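Local coordinates for ABC transporter substrate-binding protein (Rhizobium radiobacter, PDB 6TFX) that binds a mannityl opine, mannopinic acid, as a periplasmic solute-binding protein and probably delivers it to an ABC importer, at residues 340-345 with 381-386; 345-350 with 360-365; 242-247 with 286-291; 8-13 with 462-467. All blocks are in the same frame, centred on the assembly; numbering follows the deposited sequence. Where two conformers were deposited one is given.

Contact 1 of 4, residues 340-345 with 381-386; sequences PGLESL and IVLYGA. With N72 ((2~{R})-2-[[(3~{R},4~{R},5~{S})-3,4,5,6-tetrakis(oxidanyl)-2-oxidanylidene-hexyl]amino]pentanedioic acid), chain C.
The phenol ring of Tyr384 receives the bound opine N72 at its edge, with carboxylate oxygen OE2 lying in the ring plane. Tyr384 OH donates to N72 OE2 over 2.6 Å, and the same hydroxyl is also bonded to Arg375. Two rings of the protein meet the phenol, that of Phe415 at about 40° and that of His371 nearly upright at about 80°. The Tyr384 CB leaves the strand away from helix 340-353; with CG anti to the backbone N (chi1 -158°) the ring runs out to put OH at the ligand carboxylate.

The neighbouring Leu383 points the other way, into that helix. Its CD2 methyl lies 3.7 Å from Leu342 O. The same methyl is 4.0 Å from Leu345 CG. Leu342 works on two fronts: its CD2 is 4.2 Å from Leu383 CG and 3.8 Å from N72 CAG, so one buried side chain lines both the hydrophobic core and the polyol part of the ligand. Gly341 and Gly385 have no side chains and bring bare backbone up to the ligand. Gly385 O lies 2.8 Å from N72 OAE.

This is part of the opine pocket of a periplasmic binding protein: here the first turn of helix 340-353 and strand 381-386 meet the ligand from two sides.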
loop_
_atom_site.group_PDB
_atom_site.type_symbol
_atom_site.label_atom_id
_atom_site.label_comp_id
_atom_site.label_asym_id
_atom_site.label_seq_id
_atom_site.Cartn_x
_atom_site.Cartn_y
_atom_site.Cartn_z
ATOM N N PRO A 340 14.586 -4.918 2.086
ATOM C CA PRO A 340 15.596 -5.338 1.091
ATOM C C PRO A 340 15.326 -4.981 -0.362
ATOM O O PRO A 340 16.286 -4.655 -1.086
ATOM C CB PRO A 340 15.710 -6.850 1.293
ATOM C CG PRO A 340 15.300 -7.058 2.727
ATOM C CD PRO A 340 14.223 -6.031 2.994
ATOM N N GLY A 341 14.057 -5.009 -0.775
ATOM C CA GLY A 341 13.691 -4.657 -2.145
ATOM C C GLY A 341 13.926 -3.184 -2.455
ATOM O O GLY A 341 14.424 -2.851 -3.538
ATOM N N LEU A 342 13.616 -2.295 -1.485
ATOM C CA LEU A 342 13.853 -0.855 -1.654
ATOM C C LEU A 342 15.349 -0.549 -1.534
ATOM O O LEU A 342 15.875 0.340 -2.221
ATOM C CB LEU A 342 13.100 -0.022 -0.597
ATOM C CG LEU A 342 11.627 0.175 -0.876
ATOM C CD1 LEU A 342 10.937 0.814 0.322
ATOM C CD2 LEU A 342 11.390 1.005 -2.159
ATOM N N GLU A 343 16.034 -1.257 -0.637
ATOM C CA GLU A 343 17.461 -1.037 -0.475
ATOM C C GLU A 343 18.195 -1.441 -1.780
ATOM O O GLU A 343 19.028 -0.677 -2.268
ATOM C CB GLU A 343 17.976 -1.835 0.726
ATOM C CG GLU A 343 19.477 -1.709 0.918
ATOM C CD GLU A 343 19.915 -2.263 2.257
ATOM O OE1 GLU A 343 19.942 -3.509 2.390
ATOM O OE2 GLU A 343 20.200 -1.459 3.177
ATOM N N SER A 344 17.865 -2.621 -2.350
ATOM C CA SER A 344 18.522 -3.052 -3.584
ATOM C C SER A 344 18.155 -2.111 -4.740
ATOM O O SER A 344 19.033 -1.746 -5.515
ATOM C CB SER A 344 18.180 -4.504 -3.911
ATOM O OG SER A 344 16.785 -4.648 -4.080
ATOM N N LEU A 345 16.889 -1.646 -4.801
ATOM C CA LEU A 345 16.503 -0.689 -5.849
ATOM C C LEU A 345 17.314 0.619 -5.711
ATOM O O LEU A 345 17.828 1.138 -6.707
ATOM C CB LEU A 345 14.997 -0.392 -5.796
ATOM C CG LEU A 345 14.462 0.532 -6.912
ATOM C CD1 LEU A 345 14.807 0.014 -8.329
ATOM C CD2 LEU A 345 12.980 0.652 -6.805
ATOM N N ILE A 381 15.136 13.555 -1.466
ATOM C CA ILE A 381 14.545 12.696 -2.483
ATOM C C ILE A 381 14.055 11.490 -1.713
ATOM O O ILE A 381 14.730 11.043 -0.804
ATOM C CB ILE A 381 15.571 12.271 -3.561
ATOM C CG1 ILE A 381 16.170 13.508 -4.275
ATOM C CG2 ILE A 381 14.885 11.332 -4.606
ATOM C CD1 ILE A 381 17.461 13.116 -5.186
ATOM N N VAL A 382 12.895 10.961 -2.086
ATOM C CA VAL A 382 12.313 9.803 -1.409
ATOM C C VAL A 382 12.015 8.726 -2.433
ATOM O O VAL A 382 11.235 8.971 -3.357
ATOM C CB VAL A 382 11.007 10.225 -0.649
ATOM C CG1 VAL A 382 10.297 9.000 -0.063
ATOM C CG2 VAL A 382 11.301 11.260 0.456
ATOM N N LEU A 383 12.618 7.543 -2.276
ATOM C CA LEU A 383 12.329 6.408 -3.162
ATOM C C LEU A 383 11.187 5.652 -2.433
ATOM O O LEU A 383 11.435 4.987 -1.408
ATOM C CB LEU A 383 13.589 5.522 -3.325
ATOM C CG LEU A 383 13.336 4.196 -4.060
ATOM C CD1 LEU A 383 12.860 4.446 -5.478
ATOM C CD2 LEU A 383 14.586 3.325 -4.029
ATOM N N TYR A 384 9.964 5.756 -2.957
ATOM C CA TYR A 384 8.784 5.182 -2.310
ATOM C C TYR A 384 8.121 4.250 -3.335
ATOM O O TYR A 384 8.042 4.583 -4.526
ATOM C CB TYR A 384 7.807 6.322 -1.979
ATOM C CG TYR A 384 6.812 5.993 -0.886
ATOM C CD1 TYR A 384 7.142 6.170 0.462
ATOM C CD2 TYR A 384 5.540 5.505 -1.196
ATOM C CE1 TYR A 384 6.221 5.886 1.470
ATOM C CE2 TYR A 384 4.620 5.199 -0.194
ATOM C CZ TYR A 384 4.981 5.355 1.141
ATOM O OH TYR A 384 4.079 5.133 2.149
ATOM N N GLY A 385 7.609 3.120 -2.864
ATOM C CA GLY A 385 6.943 2.176 -3.759
ATOM C C GLY A 385 5.587 1.814 -3.197
ATOM O O GLY A 385 5.499 1.341 -2.059
ATOM N N ALA A 386 4.521 2.032 -3.970
ATOM C CA ALA A 386 3.178 1.735 -3.447
ATOM C C ALA A 386 2.177 1.639 -4.576
ATOM O O ALA A 386 2.434 2.112 -5.688
ATOM C CB ALA A 386 2.725 2.859 -2.519
HETATM O OAB N72 C . 11.819 -3.248 -5.025
HETATM C CAF N72 C . 10.793 -2.304 -4.659
HETATM C CAG N72 C . 10.194 -2.431 -3.218
HETATM O OAC N72 C . 10.484 -3.645 -2.605
HETATM C CAH N72 C . 8.766 -1.884 -3.164
HETATM O OAM N72 C . 8.033 -1.647 -4.305
HETATM C CAI N72 C . 7.516 -2.313 -2.420
HETATM O OAD N72 C . 7.501 -3.712 -2.237
HETATM C CAJ N72 C . 7.232 -1.435 -1.227
HETATM O OAE N72 C . 7.686 -0.262 -1.231
HETATM C CAK N72 C . 6.449 -2.001 -0.008
HETATM N N N72 C . 5.143 -1.395 0.100
HETATM C CA N72 C . 4.781 -0.576 1.195
HETATM C C N72 C . 5.864 -0.086 2.116
HETATM O O N72 C . 6.589 0.986 2.134
HETATM C CB N72 C . 3.763 0.473 0.740
HETATM C CG N72 C . 3.612 1.771 1.535
HETATM C CD N72 C . 2.210 2.379 1.443
HETATM O OE1 N72 C . 1.175 1.655 1.281
HETATM O OE2 N72 C . 2.093 3.620 1.548
HETATM O OXT N72 C . 5.891 -0.977 2.986
#

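Contact 2 of 4, residues 345-350 with 360-365; sequences LAQLIQ and LNLQPV
Gln350 and Leu360 meet in a helix-on-strand contact within one beta-alpha-beta unit, part apolar and part polar. Helix 340-353 runs nearly antiparallel to strand 358-365, at 163° between the short segments and 9.1 Å between their axes.

The polar half is built by Gln350. Its side chain is stretched out, CG anti to the backbone N (chi1 175°) and CD anti to CA, which carries the amide across to the strand. NE2 donates to Leu360 O at 2.8 Å in an almost straight bond of 172°. The oxygen lies in the plane of the Gln350 amide, but the donor comes in from above the carbonyl plane of Leu360 and misses the lone pairs. A water that Gln350 NE2 also donates to takes the N-H of Leu362. A second water links the backbone, donating to Gln350 O and accepting from Leu360 N.

In the unit of strand 330-337, helix 340-353 and strand 358-365, the two strands run parallel and pair through Asn361, Gln363 and Val365. The amide and waters therefore serve backbone groups on the strand's other edge.

Below the amide the contact is apolar. Leu362 CD1 packs 3.9 Å from Ala346 CB and 3.8 Å from Ala346 O, while Leu362 CG lies 3.7 Å beneath Gln350 NE2, the two side chains crossing at a slant. Leu360 turns its CD2 toward the helix backbone, 4.0 Å from Gln350 CA, and its side chain also touches Val332 and Met334 of the neighbouring strand.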
loop_
_atom_site.group_PDB
_atom_site.type_symbol
_atom_site.label_atom_id
_atom_site.label_comp_id
_atom_site.label_asym_id
_atom_site.label_seq_id
_atom_site.Cartn_x
_atom_site.Cartn_y
_atom_site.Cartn_z
ATOM N N LEU A 345 16.889 -1.646 -4.801
ATOM C CA LEU A 345 16.503 -0.689 -5.849
ATOM C C LEU A 345 17.314 0.619 -5.711
ATOM O O LEU A 345 17.828 1.138 -6.707
ATOM C CB LEU A 345 14.997 -0.392 -5.796
ATOM C CG LEU A 345 14.462 0.532 -6.912
ATOM C CD1 LEU A 345 14.807 0.014 -8.329
ATOM C CD2 LEU A 345 12.980 0.652 -6.805
ATOM N N ALA A 346 17.460 1.136 -4.470
ATOM C CA ALA A 346 18.231 2.372 -4.262
ATOM C C ALA A 346 19.697 2.168 -4.707
ATOM O O ALA A 346 20.306 3.072 -5.281
ATOM C CB ALA A 346 18.172 2.786 -2.789
ATOM N N GLN A 347 20.245 0.965 -4.464
ATOM C CA GLN A 347 21.618 0.655 -4.892
ATOM C C GLN A 347 21.720 0.614 -6.419
ATOM O O GLN A 347 22.731 1.042 -6.978
ATOM C CB GLN A 347 22.097 -0.663 -4.286
ATOM C CG GLN A 347 22.424 -0.486 -2.801
ATOM C CD GLN A 347 22.477 -1.780 -2.044
ATOM O OE1 GLN A 347 22.259 -2.867 -2.592
ATOM N NE2 GLN A 347 22.736 -1.687 -0.751
ATOM N N LEU A 348 20.681 0.114 -7.104
ATOM C CA LEU A 348 20.695 0.101 -8.585
ATOM C C LEU A 348 20.679 1.528 -9.124
ATOM O O LEU A 348 21.436 1.847 -10.051
ATOM C CB LEU A 348 19.501 -0.659 -9.141
ATOM C CG LEU A 348 19.506 -2.183 -8.896
ATOM C CD1 LEU A 348 18.230 -2.792 -9.429
ATOM C CD2 LEU A 348 20.717 -2.875 -9.577
ATOM N N ILE A 349 19.812 2.391 -8.551
ATOM C CA ILE A 349 19.706 3.811 -8.945
ATOM C C ILE A 349 21.049 4.525 -8.664
ATOM O O ILE A 349 21.524 5.291 -9.514
ATOM C CB ILE A 349 18.544 4.520 -8.210
ATOM C CG1 ILE A 349 17.185 3.829 -8.477
ATOM C CG2 ILE A 349 18.499 6.030 -8.534
ATOM C CD1 ILE A 349 16.181 4.176 -7.435
ATOM N N GLN A 350 21.648 4.282 -7.470
ATOM C CA GLN A 350 22.923 4.880 -7.095
ATOM C C GLN A 350 23.980 4.602 -8.187
ATOM O O GLN A 350 24.642 5.529 -8.645
ATOM C CB GLN A 350 23.382 4.306 -5.760
ATOM C CG GLN A 350 24.759 4.777 -5.325
ATOM C CD GLN A 350 25.089 4.138 -4.002
ATOM O OE1 GLN A 350 25.127 2.895 -3.882
ATOM N NE2 GLN A 350 25.282 4.952 -2.968
ATOM N N LEU A 360 25.149 9.636 -5.321
ATOM C CA LEU A 360 24.115 9.433 -4.324
ATOM C C LEU A 360 24.702 8.714 -3.116
ATOM O O LEU A 360 25.408 7.713 -3.267
ATOM C CB LEU A 360 22.993 8.606 -5.000
ATOM C CG LEU A 360 21.718 8.356 -4.261
ATOM C CD1 LEU A 360 21.087 9.662 -3.762
ATOM C CD2 LEU A 360 20.760 7.580 -5.158
ATOM N N ASN A 361 24.507 9.288 -1.929
ATOM C CA ASN A 361 24.930 8.688 -0.668
ATOM C C ASN A 361 23.629 8.180 -0.022
ATOM O O ASN A 361 22.665 8.936 0.124
ATOM C CB ASN A 361 25.597 9.737 0.238
ATOM C CG ASN A 361 25.849 9.274 1.659
ATOM O OD1 ASN A 361 25.467 9.943 2.641
ATOM N ND2 ASN A 361 26.489 8.131 1.809
ATOM N N LEU A 362 23.593 6.894 0.327
ATOM C CA LEU A 362 22.401 6.294 0.897
ATOM C C LEU A 362 22.576 6.128 2.392
ATOM O O LEU A 362 23.544 5.474 2.831
ATOM C CB LEU A 362 22.136 4.933 0.235
ATOM C CG LEU A 362 21.955 4.977 -1.289
ATOM C CD1 LEU A 362 21.841 3.577 -1.851
ATOM C CD2 LEU A 362 20.734 5.793 -1.671
ATOM N N GLN A 363 21.695 6.780 3.184
ATOM C CA GLN A 363 21.761 6.659 4.642
ATOM C C GLN A 363 20.685 5.638 5.021
ATOM O O GLN A 363 19.497 5.962 4.950
ATOM C CB GLN A 363 21.584 8.029 5.344
ATOM C CG GLN A 363 21.478 7.943 6.891
ATOM C CD GLN A 363 22.683 7.350 7.604
ATOM O OE1 GLN A 363 23.831 7.575 7.230
ATOM N NE2 GLN A 363 22.449 6.584 8.672
ATOM N N PRO A 364 21.082 4.377 5.327
ATOM C CA PRO A 364 20.090 3.311 5.580
ATOM C C PRO A 364 19.367 3.446 6.905
ATOM O O PRO A 364 19.975 3.756 7.940
ATOM C CB PRO A 364 20.917 2.012 5.527
ATOM C CG PRO A 364 22.267 2.403 5.011
ATOM C CD PRO A 364 22.457 3.839 5.421
ATOM N N VAL A 365 18.051 3.253 6.865
ATOM C CA VAL A 365 17.228 3.339 8.068
ATOM C C VAL A 365 16.204 2.184 8.046
ATOM O O VAL A 365 15.636 1.892 6.973
ATOM C CB VAL A 365 16.531 4.740 8.169
ATOM C CG1 VAL A 365 15.542 4.786 9.321
ATOM C CG2 VAL A 365 17.554 5.866 8.348
HETATM O O HOH W 1 25.657 7.759 -7.501
HETATM O O HOH W 2 25.784 4.919 -0.117
#

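Contact 3 of 4, residues 242-247 with 286-291; sequences VDTIEP and ERVNRA
Thr244 and Val288 touch where two parts of the large mixed sheet come together: strand 240-255, just before it turns a corner at Glu246 and Pro247, and the loop that leads into short strand 289-291. Both strands pair antiparallel with strand 454-467, Asp243 bonding by its backbone to Trp464 and Val288 to Leu461.

The methyls do the touching. Thr244 CG2 sits 3.8 Å from Val288 CG2, the two side chains set askew to each other. The Thr244 torsion (chi1 59°) turns CG2 toward the loop, anti to its own carbonyl carbon. The same methyl is 4.0 Å from Arg287 NE. Arg287 is stretched straight from CG to NE and runs at about a right angle to the threonine, so that Thr244 CG2 and Val242 O approach its guanidinium obliquely. Arg287 NH2 comes no nearer than 4.0 Å to Val242 O, too far for a hydrogen bond. Val242 and Arg287 both also touch Leu231 of helix 228-235.

Within 286-291, Arg290 on the strand reaches back to the loop: its NE donates to Glu286 O at 2.8 Å, on a lone pair and in the carbonyl plane. That bond is bent (141°), with the oxygen somewhat out of the guanidinium plane, and Arg290 NH2 adds a weak bond to the same oxygen. On the other face of strand 240-255, Asp243 forms a salt bridge with Arg466.

What passes directly between the two segments is methyl contact and the flank of an extended arginine, so it is chiefly van der Waals, and the charge of Arg287 finds no partner in 242-247; strand 454-467 supplies the backbone bonds to both.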
loop_
_atom_site.group_PDB
_atom_site.type_symbol
_atom_site.label_atom_id
_atom_site.label_comp_id
_atom_site.label_asym_id
_atom_site.label_seq_id
_atom_site.Cartn_x
_atom_site.Cartn_y
_atom_site.Cartn_z
ATOM N N VAL A 242 5.392 -20.333 -6.539
ATOM C CA VAL A 242 5.635 -18.913 -6.355
ATOM C C VAL A 242 4.387 -18.171 -6.826
ATOM O O VAL A 242 3.923 -18.385 -7.952
ATOM C CB VAL A 242 6.934 -18.378 -7.013
ATOM C CG1 VAL A 242 7.048 -16.862 -6.830
ATOM C CG2 VAL A 242 8.165 -19.064 -6.430
ATOM N N ASP A 243 3.821 -17.344 -5.942
ATOM C CA ASP A 243 2.661 -16.524 -6.272
ATOM C C ASP A 243 3.158 -15.116 -6.570
ATOM O O ASP A 243 3.920 -14.566 -5.769
ATOM C CB ASP A 243 1.677 -16.469 -5.089
ATOM C CG ASP A 243 0.930 -17.776 -4.864
ATOM O OD1 ASP A 243 0.394 -18.344 -5.863
ATOM O OD2 ASP A 243 0.891 -18.240 -3.709
ATOM N N THR A 244 2.745 -14.543 -7.725
ATOM C CA THR A 244 3.056 -13.145 -8.072
ATOM C C THR A 244 1.717 -12.462 -7.897
ATOM O O THR A 244 0.731 -12.880 -8.521
ATOM C CB THR A 244 3.697 -13.010 -9.459
ATOM O OG1 THR A 244 2.804 -13.541 -10.435
ATOM C CG2 THR A 244 5.065 -13.695 -9.530
ATOM N N ILE A 245 1.655 -11.479 -6.984
ATOM C CA ILE A 245 0.405 -10.894 -6.488
ATOM C C ILE A 245 0.179 -9.468 -6.940
ATOM O O ILE A 245 1.032 -8.597 -6.720
ATOM C CB ILE A 245 0.356 -10.995 -4.920
ATOM C CG1 ILE A 245 0.878 -12.370 -4.406
ATOM C CG2 ILE A 245 -1.047 -10.668 -4.357
ATOM C CD1 ILE A 245 1.033 -12.516 -2.897
ATOM N N GLU A 246 -0.993 -9.223 -7.533
ATOM C CA GLU A 246 -1.391 -7.860 -7.872
ATOM C C GLU A 246 -1.878 -7.155 -6.584
ATOM O O GLU A 246 -2.257 -7.822 -5.616
ATOM C CB GLU A 246 -2.544 -7.901 -8.876
ATOM C CG GLU A 246 -2.091 -8.329 -10.259
ATOM C CD GLU A 246 -3.198 -8.565 -11.268
ATOM O OE1 GLU A 246 -4.225 -7.849 -11.217
ATOM O OE2 GLU A 246 -3.025 -9.460 -12.124
ATOM N N PRO A 247 -1.912 -5.809 -6.540
ATOM C CA PRO A 247 -1.498 -4.905 -7.615
ATOM C C PRO A 247 0.025 -4.711 -7.616
ATOM O O PRO A 247 0.715 -4.900 -6.598
ATOM C CB PRO A 247 -2.211 -3.593 -7.255
ATOM C CG PRO A 247 -2.353 -3.610 -5.778
ATOM C CD PRO A 247 -2.435 -5.075 -5.369
ATOM N N GLU A 286 11.063 -9.416 -16.320
ATOM C CA GLU A 286 9.810 -8.884 -16.866
ATOM C C GLU A 286 8.526 -9.577 -16.400
ATOM O O GLU A 286 7.449 -9.015 -16.610
ATOM C CB GLU A 286 9.858 -8.839 -18.406
ATOM C CG GLU A 286 10.258 -7.475 -18.941
ATOM C CD GLU A 286 11.681 -7.306 -19.443
ATOM O OE1 GLU A 286 12.542 -8.168 -19.149
ATOM O OE2 GLU A 286 11.933 -6.293 -20.134
ATOM N N ARG A 287 8.611 -10.743 -15.744
ATOM C CA ARG A 287 7.402 -11.405 -15.217
ATOM C C ARG A 287 6.841 -10.622 -14.006
ATOM O O ARG A 287 5.618 -10.497 -13.827
ATOM C CB ARG A 287 7.746 -12.843 -14.796
ATOM C CG ARG A 287 6.562 -13.634 -14.238
ATOM C CD ARG A 287 6.982 -15.013 -13.763
ATOM N NE ARG A 287 5.933 -15.648 -12.966
ATOM C CZ ARG A 287 6.074 -16.802 -12.320
ATOM N NH1 ARG A 287 7.223 -17.465 -12.373
ATOM N NH2 ARG A 287 5.067 -17.300 -11.616
ATOM N N VAL A 288 7.748 -10.080 -13.190
ATOM C CA VAL A 288 7.374 -9.390 -11.958
ATOM C C VAL A 288 7.492 -7.877 -12.055
ATOM O O VAL A 288 6.745 -7.168 -11.380
ATOM C CB VAL A 288 8.288 -9.951 -10.827
ATOM C CG1 VAL A 288 8.265 -9.092 -9.564
ATOM C CG2 VAL A 288 7.942 -11.409 -10.531
ATOM N N ASN A 289 8.422 -7.400 -12.907
ATOM C CA ASN A 289 8.759 -5.971 -12.985
ATOM C C ASN A 289 8.513 -5.359 -14.337
ATOM O O ASN A 289 8.795 -5.978 -15.358
ATOM C CB ASN A 289 10.256 -5.819 -12.688
ATOM C CG ASN A 289 10.655 -6.483 -11.400
ATOM O OD1 ASN A 289 10.578 -5.871 -10.340
ATOM N ND2 ASN A 289 11.054 -7.756 -11.459
ATOM N N ARG A 290 8.066 -4.102 -14.347
ATOM C CA ARG A 290 7.859 -3.407 -15.615
ATOM C C ARG A 290 8.179 -1.940 -15.445
ATOM O O ARG A 290 7.818 -1.357 -14.420
ATOM C CB ARG A 290 6.399 -3.531 -16.104
ATOM C CG ARG A 290 5.961 -4.923 -16.567
ATOM C CD ARG A 290 6.599 -5.376 -17.878
ATOM N NE ARG A 290 6.435 -6.817 -18.079
ATOM C CZ ARG A 290 5.390 -7.381 -18.677
ATOM N NH1 ARG A 290 4.401 -6.631 -19.152
ATOM N NH2 ARG A 290 5.325 -8.699 -18.810
ATOM N N ALA A 291 8.830 -1.332 -16.442
ATOM C CA ALA A 291 9.038 0.120 -16.407
ATOM C C ALA A 291 7.667 0.746 -16.670
ATOM O O ALA A 291 6.874 0.179 -17.435
ATOM C CB ALA A 291 10.009 0.541 -17.493
#

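Contact 4 of 4, residues 8-13 with 462-467; sequences MGVASE and GTWARK
Trp464 reaches out from its strand and presents the six-membered end of its indole to Met8, Gly9 and Val10. Its CB leaves the strand at an angle to the facing segment, and the side-chain torsions (chi1 -69°) swing the far end of the ring across the gap. Val10 comes in at the edge, near the ring plane: its CG1 methyl lies 3.7 Å from Trp464 CH2 and 3.9 Å from Trp464 CZ3.

Met8 meets the same corner from a different direction. With CG set between the backbone N and the carbonyl carbon and a bend at the last torsion (chi3 -61°), the chain folds round to put its end methyl, CE, 4.0 Å from Trp464 CZ3, obliquely to the ring. The peptide between these two side chains contributes as well, Gly9 O being 4.2 Å from Trp464 CZ3. One indole corner thus takes a methyl from each of two residues on strand 5-10, and all four residues are buried.

The two strands are not neighbours: the CA atoms of Val10 and Trp464 are 9.2 Å apart, and the indole spans the distance. Strand 221-223 lies between, pairing parallel with 5-10 and antiparallel with 454-467, and Trp464 passes over it, touching Val221 and Gln223. Just past Val10 the chain bends in an inverse gamma turn centred on Ala11, whose N bonds to Gln223. Strand 198-203 borders 5-10 as well, its Tyr201 touching Met8 and Val10, while helix 26-35 packs on them through Tyr34 and Ser27.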
loop_
_atom_site.group_PDB
_atom_site.type_symbol
_atom_site.label_atom_id
_atom_site.label_comp_id
_atom_site.label_asym_id
_atom_site.label_seq_id
_atom_site.Cartn_x
_atom_site.Cartn_y
_atom_site.Cartn_z
ATOM N N MET A 8 4.971 -18.266 8.608
ATOM C CA MET A 8 5.324 -17.421 7.461
ATOM C C MET A 8 6.439 -16.452 7.795
ATOM O O MET A 8 6.448 -15.893 8.890
ATOM C CB MET A 8 4.115 -16.707 6.873
ATOM C CG MET A 8 3.320 -15.914 7.850
ATOM S SD MET A 8 1.735 -15.370 7.119
ATOM C CE MET A 8 2.280 -14.383 5.795
ATOM N N GLY A 9 7.373 -16.287 6.860
ATOM C CA GLY A 9 8.525 -15.413 7.041
ATOM C C GLY A 9 8.366 -14.198 6.160
ATOM O O GLY A 9 8.119 -14.345 4.962
ATOM N N VAL A 10 8.494 -12.996 6.749
ATOM C CA VAL A 10 8.267 -11.744 6.027
ATOM C C VAL A 10 9.449 -10.811 6.092
ATOM O O VAL A 10 10.284 -10.928 6.988
ATOM C CB VAL A 10 6.961 -11.037 6.477
ATOM C CG1 VAL A 10 5.767 -12.011 6.461
ATOM C CG2 VAL A 10 7.120 -10.403 7.860
ATOM N N ALA A 11 9.503 -9.863 5.133
ATOM C CA ALA A 11 10.572 -8.866 5.045
ATOM C C ALA A 11 10.158 -7.667 5.887
ATOM O O ALA A 11 9.705 -6.641 5.372
ATOM C CB ALA A 11 10.797 -8.454 3.599
ATOM N N SER A 12 10.272 -7.826 7.181
ATOM C CA SER A 12 9.960 -6.792 8.167
ATOM C C SER A 12 10.757 -7.087 9.412
ATOM O O SER A 12 11.084 -8.248 9.679
ATOM C CB SER A 12 8.473 -6.806 8.512
ATOM O OG SER A 12 8.188 -5.831 9.501
ATOM N N GLU A 13 11.052 -6.044 10.186
ATOM C CA GLU A 13 11.800 -6.168 11.429
ATOM C C GLU A 13 10.896 -6.223 12.647
ATOM O O GLU A 13 11.309 -6.799 13.660
ATOM C CB GLU A 13 12.859 -5.052 11.562
ATOM C CG GLU A 13 13.877 -5.086 10.420
ATOM C CD GLU A 13 15.130 -4.238 10.577
ATOM O OE1 GLU A 13 15.681 -4.213 11.702
ATOM O OE2 GLU A 13 15.558 -3.595 9.584
ATOM N N GLY A 462 3.810 -8.366 -6.086
ATOM C CA GLY A 462 4.302 -8.953 -4.841
ATOM C C GLY A 462 4.759 -10.368 -5.155
ATOM O O GLY A 462 4.161 -11.027 -5.999
ATOM N N THR A 463 5.836 -10.839 -4.536
ATOM C CA THR A 463 6.353 -12.187 -4.822
ATOM C C THR A 463 6.436 -12.950 -3.513
ATOM O O THR A 463 7.055 -12.477 -2.565
ATOM C CB THR A 463 7.741 -12.133 -5.486
ATOM O OG1 THR A 463 8.590 -11.305 -4.697
ATOM C CG2 THR A 463 7.694 -11.617 -6.910
ATOM N N TRP A 464 5.807 -14.126 -3.462
ATOM C CA TRP A 464 5.799 -14.948 -2.249
ATOM C C TRP A 464 5.869 -16.411 -2.628
ATOM O O TRP A 464 5.269 -16.803 -3.630
ATOM C CB TRP A 464 4.497 -14.675 -1.458
ATOM C CG TRP A 464 4.422 -13.296 -0.849
ATOM C CD1 TRP A 464 4.170 -12.111 -1.492
ATOM C CD2 TRP A 464 4.513 -12.981 0.539
ATOM N NE1 TRP A 464 4.193 -11.071 -0.592
ATOM C CE2 TRP A 464 4.372 -11.576 0.665
ATOM C CE3 TRP A 464 4.657 -13.754 1.701
ATOM C CZ2 TRP A 464 4.380 -10.933 1.904
ATOM C CZ3 TRP A 464 4.701 -13.109 2.928
ATOM C CH2 TRP A 464 4.552 -11.716 3.020
ATOM N N ALA A 465 6.638 -17.207 -1.865
ATOM C CA ALA A 465 6.756 -18.636 -2.154
ATOM C C ALA A 465 6.014 -19.427 -1.077
ATOM O O ALA A 465 5.937 -18.995 0.073
ATOM C CB ALA A 465 8.214 -19.054 -2.162
ATOM N N ARG A 466 5.454 -20.558 -1.458
ATOM C CA ARG A 466 4.759 -21.421 -0.509
ATOM C C ARG A 466 5.015 -22.853 -0.921
ATOM O O ARG A 466 5.435 -23.114 -2.054
ATOM C CB ARG A 466 3.247 -21.158 -0.500
ATOM C CG ARG A 466 2.544 -21.484 -1.819
ATOM C CD ARG A 466 1.053 -21.377 -1.667
ATOM N NE ARG A 466 0.383 -21.279 -2.962
ATOM C CZ ARG A 466 -0.137 -22.311 -3.615
ATOM N NH1 ARG A 466 -0.037 -23.538 -3.120
ATOM N NH2 ARG A 466 -0.741 -22.129 -4.779
ATOM N N LYS A 467 4.763 -23.772 -0.006
ATOM C CA LYS A 467 4.858 -25.189 -0.308
ATOM C C LYS A 467 3.525 -25.582 -0.971
ATOM O O LYS A 467 2.491 -25.014 -0.601
ATOM C CB LYS A 467 5.115 -25.977 0.989
ATOM C CG LYS A 467 6.491 -25.690 1.634
ATOM C CD LYS A 467 7.639 -26.265 0.803
ATOM C CE LYS A 467 8.985 -25.784 1.285
ATOM N NZ LYS A 467 10.071 -26.216 0.371
#

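Overall arrangement
From the N terminus, strand 5-10 comes first in the chain, and its partner 462-467 lies near the end, so contact 4 closes a loop that contains the other three. Inside it, contact 3 closes first, joining 242-247 to 286-291. Contact 1 opens only later, at 340-345, and contact 2 opens and closes within its span before 381-386 arrives; none of the loops cross. Contacts 1 and 2 share Leu345 and helix 340-353, which joins the small parallel sheet to the large mixed one. Contacts 3 and 4 meet directly through backbone pairing of strands 240-255 and 454-467, and contact 1 reaches that same sheet through strand 381-386.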